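Local coordinates for putative diflavin flavoprotein A 3 (Synechocystis sp., PDB 6H0C), which probably passes electrons from NADH to oxygen, reducing it to water, and is seen here as its flavodiiron core, a metallo-beta-lactamase-like domain joined to a flavodoxin-like domain, at residues I10-T15 with R140-T145; E166-D171 with Q223-S228; D4-P9 with V16-T21. All coordinates share one frame; numbering follows the deposited sequence.

Contact 1. Residues I10-T15 with R140-T145; sequences IAVDTT and RGHELT
Asp13 reaches two side chains of the 140-145 segment at once, one with each carboxylate oxygen. His142 NE2 donates to Asp13 OD2 over 2.7 Å, in the plane of the imidazole and onto the anti lone pair of the oxygen. The other oxygen, Asp13 OD1, takes a salt-bridging hydrogen bond from Arg140 NH2 at 3.0 Å with an N-H...O angle of 166°; Asp13 OD1 lies in the guanidinium plane of Arg140, but NH2 approaches the carboxylate from above its plane, the two planes being turned 64° apart. Arg140 bends at chi2 and chi3 to reach round to it. The far nitrogen of the imidazole, ND1, is bonded to Asp162, so His142 bridges two carboxylates, which fixes its ring rotation and would probably favour its doubly protonated, charged form. Beyond the polar pairs, Val12 O lies at the edge of the imidazole, 3.3 Å from His142 CE1, and also accepts a hydrogen bond from Thr14 OG1 at 2.8 Å. Val12 CG2 adds a loose contact, 4.1 Å from His142 CE1. Asp13 stands in the type II turn Ala11-Thr14, beside a classic bulge in which Ile10 and Ala11 face Thr14: a bulged beta-hairpin end tied to the second sheet of the metallo-beta-lactamase-like domain.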
# COMPACT_ATOMS: atom_id res chain seq x y z
N ILE A 10 -9.53 -10.29 -21.18
CA ILE A 10 -10.21 -9.04 -20.82
C ILE A 10 -10.09 -7.96 -21.89
O ILE A 10 -10.81 -6.97 -21.86
CB ILE A 10 -9.69 -8.48 -19.47
CG1 ILE A 10 -8.19 -8.17 -19.55
CG2 ILE A 10 -9.98 -9.45 -18.33
CD1 ILE A 10 -7.68 -7.43 -18.32
N ALA A 11 -9.17 -8.15 -22.83
CA ALA A 11 -8.98 -7.22 -23.93
C ALA A 11 -8.02 -7.88 -24.92
O ALA A 11 -7.52 -8.97 -24.64
CB ALA A 11 -8.43 -5.88 -23.42
N VAL A 12 -7.76 -7.24 -26.06
CA VAL A 12 -6.89 -7.87 -27.06
C VAL A 12 -5.53 -8.18 -26.45
O VAL A 12 -4.91 -7.33 -25.81
CB VAL A 12 -6.70 -7.01 -28.33
CG1 VAL A 12 -7.99 -6.94 -29.11
CG2 VAL A 12 -6.22 -5.62 -27.97
N ASP A 13 -5.09 -9.43 -26.64
CA ASP A 13 -3.79 -9.89 -26.16
C ASP A 13 -3.67 -9.87 -24.63
O ASP A 13 -2.59 -10.10 -24.09
CB ASP A 13 -2.67 -9.05 -26.77
CG ASP A 13 -2.75 -8.99 -28.29
OD1 ASP A 13 -2.86 -10.07 -28.92
OD2 ASP A 13 -2.71 -7.87 -28.84
N THR A 14 -4.78 -9.63 -23.94
CA THR A 14 -4.70 -9.40 -22.50
C THR A 14 -5.57 -10.34 -21.68
O THR A 14 -6.78 -10.48 -21.93
CB THR A 14 -5.09 -7.95 -22.15
OG1 THR A 14 -4.41 -7.04 -23.03
CG2 THR A 14 -4.72 -7.65 -20.70
N THR A 15 -4.96 -10.95 -20.68
CA THR A 15 -5.63 -11.90 -19.81
C THR A 15 -5.42 -11.54 -18.35
O THR A 15 -4.33 -11.10 -17.97
CB THR A 15 -5.12 -13.32 -20.06
OG1 THR A 15 -5.15 -13.60 -21.47
CG2 THR A 15 -5.95 -14.35 -19.30
N ARG A 140 2.25 -4.51 -31.55
CA ARG A 140 0.82 -4.61 -31.80
C ARG A 140 0.02 -3.48 -31.13
O ARG A 140 -1.16 -3.66 -30.80
CB ARG A 140 0.30 -5.98 -31.35
CG ARG A 140 0.29 -7.01 -32.46
CD ARG A 140 0.96 -8.32 -32.08
NE ARG A 140 0.05 -9.22 -31.38
CZ ARG A 140 0.25 -10.53 -31.25
NH1 ARG A 140 1.33 -11.10 -31.78
NH2 ARG A 140 -0.62 -11.27 -30.58
N GLY A 141 0.66 -2.33 -30.96
CA GLY A 141 -0.01 -1.16 -30.42
C GLY A 141 0.03 -1.04 -28.90
O GLY A 141 -0.41 -0.03 -28.34
N HIS A 142 0.55 -2.07 -28.23
CA HIS A 142 0.70 -2.04 -26.78
C HIS A 142 1.97 -1.29 -26.40
O HIS A 142 2.93 -1.89 -25.89
CB HIS A 142 0.74 -3.46 -26.19
CG HIS A 142 -0.46 -4.30 -26.53
ND1 HIS A 142 -1.60 -4.33 -25.76
CD2 HIS A 142 -0.69 -5.15 -27.57
CE1 HIS A 142 -2.48 -5.15 -26.30
NE2 HIS A 142 -1.95 -5.67 -27.40
N GLU A 143 2.01 0.01 -26.66
CA GLU A 143 3.14 0.79 -26.20
C GLU A 143 2.79 1.39 -24.86
O GLU A 143 2.12 2.42 -24.76
CB GLU A 143 3.55 1.89 -27.18
CG GLU A 143 4.91 2.47 -26.79
CD GLU A 143 5.43 3.50 -27.77
OE1 GLU A 143 4.73 3.79 -28.76
OE2 GLU A 143 6.56 4.01 -27.55
N LEU A 144 3.25 0.70 -23.81
CA LEU A 144 2.94 1.06 -22.45
C LEU A 144 3.59 2.38 -22.05
O LEU A 144 4.73 2.66 -22.43
CB LEU A 144 3.39 -0.05 -21.50
CG LEU A 144 2.95 -1.47 -21.88
CD1 LEU A 144 3.50 -2.48 -20.86
CD2 LEU A 144 1.43 -1.57 -22.01
N THR A 145 2.86 3.18 -21.28
CA THR A 145 3.42 4.36 -20.63
C THR A 145 3.36 4.18 -19.11
O THR A 145 2.36 3.71 -18.58
CB THR A 145 2.67 5.65 -21.05
OG1 THR A 145 2.89 5.88 -22.44
CG2 THR A 145 3.19 6.85 -20.27

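Contact 2. Residues E166-D171 with Q223-S228; sequences EILFTD and QTYAPS
With CG1 of Ile167 beside the backbone N (chi1 -61°), the CG2 branch falls anti to that N, 3.6 Å from Ala226 CB and over the centre of the Phe169 ring. Phe169 has CG anti to its carbonyl carbon (chi1 -62°), which brings CD1 to 3.7 Å from Ala226 CB, so the small alanine is flanked by both larger side chains. On the reverse face Leu168 lies alongside Tyr225, Leu168 CD2 4.0 Å from Tyr225 CE1; the Thr170 side chain also reaches the tyrosine, crossing it at about a right angle. The strands run parallel, their backbone bonds alternating in direction: Leu168 N to Thr224 O, Ala226 N to Leu168 O (2.8 Å) and Thr170 N to Ala226 O. Before them, Glu166 O accepts from Gln223 N at 2.8 Å and only weakly from Thr224 N. At the other end Ser228 N donates to Asp171 O over 2.7 Å, while a water accepts from Asp171 N and donates to Ala226 O. Asp171 OD1 is bonded to His83, and Tyr225 OH to Thr241 of helix 237-253. This parallel pair forms one side of the five-stranded mixed sheet of the metallo-beta-lactamase-like domain: strand 224-227 edges it, strand 158-162 flanks 167-171, and the Phe169 face meets Phe52 and Tyr42 of the facing sheet.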
# COMPACT_ATOMS: atom_id res chain seq x y z
N GLU A 166 -6.83 0.58 -23.76
CA GLU A 166 -7.35 1.64 -22.90
C GLU A 166 -7.49 1.17 -21.46
O GLU A 166 -8.38 1.61 -20.72
CB GLU A 166 -8.69 2.13 -23.43
CG GLU A 166 -8.53 2.99 -24.67
CD GLU A 166 -9.76 3.00 -25.52
OE1 GLU A 166 -10.43 1.95 -25.62
OE2 GLU A 166 -10.05 4.07 -26.09
N ILE A 167 -6.60 0.27 -21.06
CA ILE A 167 -6.56 -0.18 -19.68
C ILE A 167 -5.47 0.57 -18.93
O ILE A 167 -4.34 0.69 -19.40
CB ILE A 167 -6.29 -1.69 -19.57
CG1 ILE A 167 -7.39 -2.48 -20.26
CG2 ILE A 167 -6.15 -2.09 -18.11
CD1 ILE A 167 -7.09 -3.98 -20.37
N LEU A 168 -5.84 1.10 -17.77
CA LEU A 168 -4.88 1.62 -16.81
C LEU A 168 -4.67 0.56 -15.73
O LEU A 168 -5.62 0.16 -15.05
CB LEU A 168 -5.39 2.93 -16.21
CG LEU A 168 -4.43 3.81 -15.41
CD1 LEU A 168 -3.29 4.30 -16.30
CD2 LEU A 168 -5.19 4.97 -14.81
N PHE A 169 -3.45 0.08 -15.61
CA PHE A 169 -3.12 -0.86 -14.54
C PHE A 169 -2.79 -0.05 -13.30
O PHE A 169 -1.77 0.63 -13.26
CB PHE A 169 -1.97 -1.77 -14.97
CG PHE A 169 -2.30 -2.62 -16.16
CD1 PHE A 169 -2.90 -3.86 -16.00
CD2 PHE A 169 -2.05 -2.16 -17.44
CE1 PHE A 169 -3.23 -4.64 -17.10
CE2 PHE A 169 -2.38 -2.94 -18.55
CZ PHE A 169 -2.97 -4.17 -18.38
N THR A 170 -3.67 -0.11 -12.30
CA THR A 170 -3.66 0.85 -11.20
C THR A 170 -3.11 0.31 -9.88
O THR A 170 -3.07 1.04 -8.89
CB THR A 170 -5.07 1.41 -10.91
OG1 THR A 170 -5.95 0.33 -10.57
CG2 THR A 170 -5.63 2.15 -12.14
N ASP A 171 -2.71 -0.96 -9.87
CA ASP A 171 -2.09 -1.55 -8.68
C ASP A 171 -3.02 -1.31 -7.48
O ASP A 171 -4.20 -1.68 -7.52
CB ASP A 171 -0.67 -0.96 -8.46
CG ASP A 171 0.14 -1.70 -7.39
OD1 ASP A 171 0.54 -2.87 -7.61
OD2 ASP A 171 0.41 -1.11 -6.32
N GLN A 223 -10.56 3.35 -20.17
CA GLN A 223 -11.94 2.90 -20.08
C GLN A 223 -12.10 1.77 -19.05
O GLN A 223 -13.22 1.34 -18.75
CB GLN A 223 -12.43 2.44 -21.44
CG GLN A 223 -12.36 3.52 -22.52
CD GLN A 223 -13.35 4.63 -22.29
OE1 GLN A 223 -12.97 5.78 -22.06
NE2 GLN A 223 -14.64 4.31 -22.37
N THR A 224 -10.97 1.29 -18.54
CA THR A 224 -10.94 0.24 -17.53
C THR A 224 -9.79 0.51 -16.57
O THR A 224 -8.70 0.85 -17.00
CB THR A 224 -10.75 -1.17 -18.15
OG1 THR A 224 -11.77 -1.41 -19.13
CG2 THR A 224 -10.79 -2.27 -17.08
N TYR A 225 -10.04 0.37 -15.27
CA TYR A 225 -8.96 0.25 -14.30
C TYR A 225 -8.73 -1.23 -14.02
O TYR A 225 -9.69 -1.96 -13.76
CB TYR A 225 -9.28 0.96 -12.99
CG TYR A 225 -9.51 2.46 -13.06
CD1 TYR A 225 -8.88 3.25 -14.02
CD2 TYR A 225 -10.35 3.08 -12.15
CE1 TYR A 225 -9.09 4.63 -14.06
CE2 TYR A 225 -10.57 4.44 -12.18
CZ TYR A 225 -9.94 5.21 -13.12
OH TYR A 225 -10.19 6.57 -13.11
N ALA A 226 -7.48 -1.66 -14.05
CA ALA A 226 -7.14 -3.03 -13.72
C ALA A 226 -6.33 -3.02 -12.43
O ALA A 226 -5.11 -2.85 -12.47
CB ALA A 226 -6.37 -3.69 -14.84
N PRO A 227 -7.00 -3.19 -11.28
CA PRO A 227 -6.39 -2.99 -9.96
C PRO A 227 -5.79 -4.26 -9.37
O PRO A 227 -6.00 -5.36 -9.91
CB PRO A 227 -7.58 -2.52 -9.11
CG PRO A 227 -8.76 -3.30 -9.70
CD PRO A 227 -8.44 -3.54 -11.18
N SER A 228 -5.07 -4.13 -8.26
CA SER A 228 -4.51 -5.29 -7.57
C SER A 228 -5.57 -6.24 -7.04
O SER A 228 -5.36 -7.46 -7.01
CB SER A 228 -3.64 -4.87 -6.39
OG SER A 228 -2.50 -4.15 -6.83
O HOH W 1 -10.72 -0.80 -21.69
O HOH W 2 -2.70 -3.37 -11.45
O HOH W 3 -0.79 -5.28 -8.11

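Contact 3. Residues D4-P9 with V16-T21; sequences DVQICP and VFRSRT
Asp4 begins the pairing with a carboxylate that Arg20 grips side-on: Arg20 NE donates to Asp4 OD1 at 2.7 Å and Arg20 NH2 to Asp4 OD2 at 2.6 Å, both onto syn lone pairs. The two flat groups are nearly coplanar, 11° apart, which suits a side-on, two-bond salt bridge; CG of Asp4 sits between the backbone N and the carbonyl carbon (chi1 70°), which turns the carboxylate toward Arg20. Arg20 NH1 continues to Asp181 and Gly180 O. On the other face, Val5 places CG1 at the rim of the Phe17 ring. Gln6, fully extended with CG anti to the backbone N (chi1 180°), carries OE1 to Arg18, where it accepts from both NH1 (2.8 Å) and NE (2.9 Å); Gln6 CD lies over a face of the Arg20 guanidinium, and Gln6 NE2 bonds to Asp181 O. Next, Ile7 lies alongside Phe17, with CD1 3.5 Å from Phe17 CE1 and CG2 above one ring face toward the rim. Cys8 closes the series, its CB 4.0 Å from Val16 CG1 and its backbone bonded in both directions to Val16. Hydrogen-bonded pairs Asp4-Arg20, Gln6-Arg18 and Cys8-Val16 alternate with non-hydrogen-bonded ones, the pattern of an antiparallel beta hairpin, here at the edge of the seven-stranded sheet and with its Ile7 face against helix 60-70.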
# COMPACT_ATOMS: atom_id res chain seq x y z
N ASP A 4 -8.37 -20.35 -5.30
CA ASP A 4 -8.20 -20.78 -6.69
C ASP A 4 -7.63 -19.67 -7.57
O ASP A 4 -7.29 -18.59 -7.09
CB ASP A 4 -9.52 -21.32 -7.27
CG ASP A 4 -10.58 -20.23 -7.50
OD1 ASP A 4 -10.30 -19.01 -7.43
OD2 ASP A 4 -11.74 -20.60 -7.78
N VAL A 5 -7.55 -19.94 -8.87
CA VAL A 5 -7.11 -18.95 -9.84
C VAL A 5 -8.15 -18.83 -10.95
O VAL A 5 -8.42 -19.79 -11.68
CB VAL A 5 -5.73 -19.30 -10.46
CG1 VAL A 5 -5.33 -18.25 -11.49
CG2 VAL A 5 -4.67 -19.42 -9.36
N GLN A 6 -8.74 -17.65 -11.08
CA GLN A 6 -9.74 -17.40 -12.10
C GLN A 6 -9.08 -16.72 -13.29
O GLN A 6 -8.42 -15.69 -13.13
CB GLN A 6 -10.87 -16.54 -11.54
CG GLN A 6 -11.96 -16.21 -12.52
CD GLN A 6 -13.03 -15.35 -11.89
OE1 GLN A 6 -12.73 -14.44 -11.10
NE2 GLN A 6 -14.29 -15.64 -12.20
N ILE A 7 -9.26 -17.30 -14.47
CA ILE A 7 -8.61 -16.81 -15.67
C ILE A 7 -9.64 -16.27 -16.64
O ILE A 7 -10.67 -16.90 -16.86
CB ILE A 7 -7.78 -17.91 -16.38
CG1 ILE A 7 -6.78 -18.54 -15.42
CG2 ILE A 7 -7.06 -17.35 -17.61
CD1 ILE A 7 -5.87 -19.54 -16.08
N CYS A 8 -9.38 -15.10 -17.21
CA CYS A 8 -10.33 -14.50 -18.12
C CYS A 8 -9.63 -13.57 -19.10
O CYS A 8 -8.82 -12.73 -18.70
CB CYS A 8 -11.40 -13.76 -17.32
SG CYS A 8 -12.80 -13.16 -18.29
N PRO A 9 -9.92 -13.72 -20.40
CA PRO A 9 -9.45 -12.73 -21.38
C PRO A 9 -10.21 -11.43 -21.20
O PRO A 9 -11.43 -11.47 -21.06
CB PRO A 9 -9.77 -13.39 -22.73
CG PRO A 9 -10.90 -14.32 -22.43
CD PRO A 9 -10.67 -14.82 -21.04
N VAL A 16 -6.46 -11.70 -17.53
CA VAL A 16 -6.29 -11.56 -16.08
C VAL A 16 -6.25 -12.93 -15.38
O VAL A 16 -6.97 -13.87 -15.75
CB VAL A 16 -7.40 -10.71 -15.43
CG1 VAL A 16 -8.74 -11.43 -15.51
CG2 VAL A 16 -7.05 -10.41 -13.99
N PHE A 17 -5.38 -13.04 -14.40
CA PHE A 17 -5.31 -14.20 -13.53
C PHE A 17 -5.66 -13.73 -12.13
O PHE A 17 -4.83 -13.09 -11.48
CB PHE A 17 -3.90 -14.84 -13.53
CG PHE A 17 -3.51 -15.47 -14.84
CD1 PHE A 17 -3.46 -16.84 -14.97
CD2 PHE A 17 -3.17 -14.68 -15.93
CE1 PHE A 17 -3.10 -17.44 -16.18
CE2 PHE A 17 -2.81 -15.27 -17.15
CZ PHE A 17 -2.77 -16.65 -17.27
N ARG A 18 -6.87 -14.01 -11.66
CA ARG A 18 -7.25 -13.57 -10.32
C ARG A 18 -7.03 -14.70 -9.32
O ARG A 18 -7.77 -15.68 -9.30
CB ARG A 18 -8.72 -13.10 -10.28
CG ARG A 18 -9.07 -12.06 -11.34
CD ARG A 18 -10.22 -11.17 -10.91
NE ARG A 18 -11.39 -11.95 -10.51
CZ ARG A 18 -12.29 -11.55 -9.61
NH1 ARG A 18 -13.32 -12.34 -9.31
NH2 ARG A 18 -12.15 -10.37 -9.01
N SER A 19 -5.99 -14.56 -8.49
CA SER A 19 -5.81 -15.47 -7.36
C SER A 19 -6.83 -15.12 -6.29
O SER A 19 -6.78 -14.02 -5.72
CB SER A 19 -4.39 -15.39 -6.81
OG SER A 19 -3.45 -15.76 -7.81
N ARG A 20 -7.75 -16.04 -6.02
CA ARG A 20 -8.88 -15.71 -5.17
C ARG A 20 -8.82 -16.43 -3.84
O ARG A 20 -8.47 -17.61 -3.78
CB ARG A 20 -10.20 -16.04 -5.90
CG ARG A 20 -10.32 -15.43 -7.29
CD ARG A 20 -11.72 -15.61 -7.87
NE ARG A 20 -12.09 -17.02 -7.96
CZ ARG A 20 -13.33 -17.46 -8.04
NH1 ARG A 20 -14.35 -16.60 -8.03
NH2 ARG A 20 -13.57 -18.77 -8.12
N THR A 21 -9.16 -15.71 -2.77
CA THR A 21 -9.36 -16.32 -1.46
C THR A 21 -10.68 -15.82 -0.87
O THR A 21 -10.97 -14.62 -0.88
CB THR A 21 -8.18 -16.02 -0.48
OG1 THR A 21 -8.41 -16.70 0.76
CG2 THR A 21 -8.03 -14.52 -0.20

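Overall arrangement
Contacts 1 and 3 belong to one hairpin: contact 3 pairs its arms, and contact 1 ties its turn to the residues just before strand 143-148. They meet where Thr15 CG2 packs 3.6 Å from Ile7 CG2 and Ile10 CG2 lies 3.7 Å from Val16 CG1. Contact 2 joins the last two strands of the sheet that contact 1 reaches; the centres of contacts 1 and 2 are about 12 Å apart, and Ala11 CB touches Ile167 CD1 at 3.8 Å. Contacts 2 and 3 do not touch; their nearest atoms are about 7 Å apart. Contact 1 links the two sheets of the metallo-beta-lactamase-like domain, which carries the diiron site in flavodiiron proteins, while contacts 3 and 2 pair strands within the first and second of them.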